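Local atomic coordinates of ribosomal RNA small subunit methyltransferase E (Neisseria gonorrhoeae, PDB entry 5VM8), a protein that probably methylates N3 of a specific uridine in 16S ribosomal RNA, using S-adenosyl methionine as the methyl donor. Residues I88-S93 with V115-C120. Residues are numbered along the deposited sequence; the frame is centred on the assembly and turned at random.
Sequences IQSISS and VISERC
With CG2 of Ile88 turned anti to the backbone N and CG1 of Val115 anti to the carbonyl carbon (chi1 -58°), these two methyl branches meet obliquely, CG2 of Ile88 lying 3.6 Å from CG1 of Val115. The other branch, CG2 of Val115, rests against CA of Ser90 at 3.7 Å. Val115 pairs with Ser90 in a parallel beta bridge: its N donates to O of Gln89 (2.9 Å), and its O takes the N-H of Ile91 (2.8 Å) almost head-on, with a C=O...N angle of 163°. The case illustrates a beta-alpha-beta crossover, in which the chain leaves strand 85-90, runs through helix 94-106 and returns as strand 111-116, parallel to and beside the first, inside the SPOUT methyltransferase domain, whose family is known for its trefoil knot. Past the bridge, CG1 of Ile91, beside its own backbone N (chi1 -50°), approaches O of Val115 tightly at 3.1 Å, while CB of Ile91 packs on SG of Cys120 where a type I turn, Ser117 to Cys120, bends the chain after strand 111-116. Ser90 O, facing away from this seam, is gripped twice, by NE2 of Gln89, whose amide plane contains the acceptor, and by OG of Ser92. On the face shared with Val115, the hydroxyl of Ser90 bonds to the carbonyl of Val199 in neighbouring strand 195-199.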
ATOM      1  N   ILE A  88      -5.391   7.645   2.698  1.00 39.73           N
ATOM      2  CA  ILE A  88      -6.356   7.476   3.775  1.00 31.52           C
ATOM      3  C   ILE A  88      -7.657   7.005   3.141  1.00 37.33           C
ATOM      4  O   ILE A  88      -8.380   7.809   2.539  1.00 35.93           O
ATOM      5  CB  ILE A  88      -6.589   8.775   4.560  1.00 39.37           C
ATOM      6  CG1 ILE A  88      -5.298   9.317   5.177  1.00 40.46           C
ATOM      7  CG2 ILE A  88      -7.609   8.533   5.695  1.00 34.45           C
ATOM      8  CD1 ILE A  88      -5.557  10.493   6.094  1.00 42.67           C
ATOM      9  N   GLN A  89      -7.999   5.737   3.383  1.00 39.36           N
ATOM     10  CA  GLN A  89      -9.103   5.033   2.741  1.00 39.94           C
ATOM     11  C   GLN A  89     -10.147   4.628   3.779  1.00 42.97           C
ATOM     12  O   GLN A  89      -9.842   3.871   4.708  1.00 40.86           O
ATOM     13  CB  GLN A  89      -8.583   3.777   2.027  1.00 35.33           C
ATOM     14  CG  GLN A  89      -9.673   2.923   1.394  1.00 27.42           C
ATOM     15  CD  GLN A  89     -10.344   3.647   0.249  1.00 34.59           C
ATOM     16  OE1 GLN A  89      -9.678   3.991  -0.734  1.00 34.78           O
ATOM     17  NE2 GLN A  89     -11.656   3.925   0.377  1.00 35.06           N
ATOM     18  N   SER A  90     -11.379   5.083   3.592  1.00 41.34           N
ATOM     19  CA  SER A  90     -12.476   4.594   4.415  1.00 42.28           C
ATOM     20  C   SER A  90     -12.761   3.134   4.113  1.00 43.72           C
ATOM     21  O   SER A  90     -12.824   2.738   2.945  1.00 38.12           O
ATOM     22  CB  SER A  90     -13.750   5.394   4.182  1.00 46.39           C
ATOM     23  OG  SER A  90     -13.449   6.761   4.170  1.00 51.91           O
ATOM     24  N   ILE A  91     -12.959   2.349   5.181  1.00 43.88           N
ATOM     25  CA  ILE A  91     -13.151   0.912   5.055  1.00 38.51           C
ATOM     26  C   ILE A  91     -14.311   0.654   4.118  1.00 41.04           C
ATOM     27  O   ILE A  91     -15.395   1.219   4.297  1.00 37.79           O
ATOM     28  CB  ILE A  91     -13.442   0.268   6.411  1.00 45.78           C
ATOM     29  CG1 ILE A  91     -12.429   0.695   7.470  1.00 53.56           C
ATOM     30  CG2 ILE A  91     -13.432  -1.228   6.269  1.00 40.14           C
ATOM     31  CD1 ILE A  91     -11.065   0.235   7.182  1.00 56.90           C
ATOM     32  N   SER A  92     -14.053  -0.122   3.064  1.00 41.55           N
ATOM     33  CA  SER A  92     -15.065  -0.582   2.131  1.00 44.44           C
ATOM     34  C   SER A  92     -15.087  -2.108   2.097  1.00 42.76           C
ATOM     35  O   SER A  92     -14.173  -2.777   2.606  1.00 44.32           O
ATOM     36  CB  SER A  92     -14.785  -0.018   0.745  1.00 50.34           C
ATOM     37  OG  SER A  92     -14.528   1.355   0.883  1.00 47.73           O
ATOM     38  N   SER A  93     -16.163  -2.667   1.543  1.00 42.66           N
ATOM     39  CA  SER A  93     -16.348  -4.118   1.566  1.00 47.79           C
ATOM     40  C   SER A  93     -15.668  -4.800   0.383  1.00 46.25           C
ATOM     41  O   SER A  93     -15.549  -4.237  -0.708  1.00 43.78           O
ATOM     42  CB  SER A  93     -17.823  -4.537   1.615  1.00 47.90           C
ATOM     43  OG  SER A  93     -18.468  -4.510   0.368  1.00 58.86           O
ATOM     44  N   VAL A 115      -9.616   3.834   7.647  1.00 42.89           N
ATOM     45  CA  VAL A 115     -10.385   4.600   8.620  1.00 47.83           C
ATOM     46  C   VAL A 115     -11.843   4.190   8.557  1.00 53.18           C
ATOM     47  O   VAL A 115     -12.366   3.806   7.507  1.00 51.92           O
ATOM     48  CB  VAL A 115     -10.318   6.143   8.455  1.00 41.28           C
ATOM     49  CG1 VAL A 115      -8.900   6.662   8.528  1.00 43.67           C
ATOM     50  CG2 VAL A 115     -11.038   6.588   7.200  1.00 31.05           C
ATOM     51  N   ILE A 116     -12.498   4.302   9.704  1.00 53.59           N
ATOM     52  CA  ILE A 116     -13.935   4.117   9.794  1.00 46.66           C
ATOM     53  C   ILE A 116     -14.568   5.482   9.601  1.00 43.62           C
ATOM     54  O   ILE A 116     -14.233   6.433  10.313  1.00 51.66           O
ATOM     55  CB  ILE A 116     -14.349   3.517  11.141  1.00 48.26           C
ATOM     56  CG1 ILE A 116     -13.478   2.297  11.475  1.00 51.00           C
ATOM     57  CG2 ILE A 116     -15.829   3.175  11.081  1.00 41.27           C
ATOM     58  CD1 ILE A 116     -13.708   1.759  12.859  1.00 45.05           C
ATOM     59  N   SER A 117     -15.403   5.604   8.587  1.00 38.85           N
ATOM     60  CA  SER A 117     -16.189   6.800   8.370  1.00 39.41           C
ATOM     61  C   SER A 117     -17.645   6.451   8.624  1.00 41.85           C
ATOM     62  O   SER A 117     -17.989   5.315   8.957  1.00 41.93           O
ATOM     63  CB  SER A 117     -15.968   7.381   6.965  1.00 44.05           C
ATOM     64  OG  SER A 117     -16.612   6.615   5.970  1.00 45.56           O
ATOM     65  N   GLU A 118     -18.496   7.459   8.485  1.00 44.90           N
ATOM     66  CA  GLU A 118     -19.887   7.313   8.880  1.00 50.01           C
ATOM     67  C   GLU A 118     -20.552   6.168   8.135  1.00 49.06           C
ATOM     68  O   GLU A 118     -21.235   5.329   8.742  1.00 45.24           O
ATOM     69  CB  GLU A 118     -20.621   8.628   8.613  1.00 57.17           C
ATOM     70  CG  GLU A 118     -22.115   8.560   8.779  1.00 65.00           C
ATOM     71  CD  GLU A 118     -22.553   8.757  10.203  1.00 71.85           C
ATOM     72  OE1 GLU A 118     -21.669   8.960  11.062  1.00 72.55           O
ATOM     73  OE2 GLU A 118     -23.778   8.705  10.457  1.00 75.93           O
ATOM     74  N   ARG A 119     -20.351   6.110   6.818  1.00 47.81           N
ATOM     75  CA  ARG A 119     -21.064   5.164   5.973  1.00 51.44           C
ATOM     76  C   ARG A 119     -20.336   3.831   5.809  1.00 46.54           C
ATOM     77  O   ARG A 119     -20.580   3.120   4.837  1.00 46.01           O
ATOM     78  CB  ARG A 119     -21.378   5.806   4.625  1.00 54.30           C
ATOM     79  CG  ARG A 119     -22.430   6.894   4.792  1.00 52.83           C
ATOM     80  CD  ARG A 119     -22.638   7.672   3.518  1.00 53.12           C
ATOM     81  NE  ARG A 119     -23.475   8.835   3.772  1.00 55.72           N
ATOM     82  CZ  ARG A 119     -23.804   9.740   2.862  1.00 60.13           C
ATOM     83  NH1 ARG A 119     -23.353   9.628   1.625  1.00 68.48           N
ATOM     84  NH2 ARG A 119     -24.574  10.760   3.193  1.00 64.20           N
ATOM     85  N   CYS A 120     -19.496   3.466   6.769  1.00 44.47           N
ATOM     86  CA  CYS A 120     -18.896   2.146   6.796  1.00 48.31           C
ATOM     87  C   CYS A 120     -19.959   1.071   7.002  1.00 47.47           C
ATOM     88  O   CYS A 120     -20.752   1.141   7.943  1.00 60.59           O
ATOM     89  CB  CYS A 120     -17.855   2.082   7.906  1.00 51.92           C
ATOM     90  SG  CYS A 120     -17.021   0.513   7.994  1.00 57.54           S
TER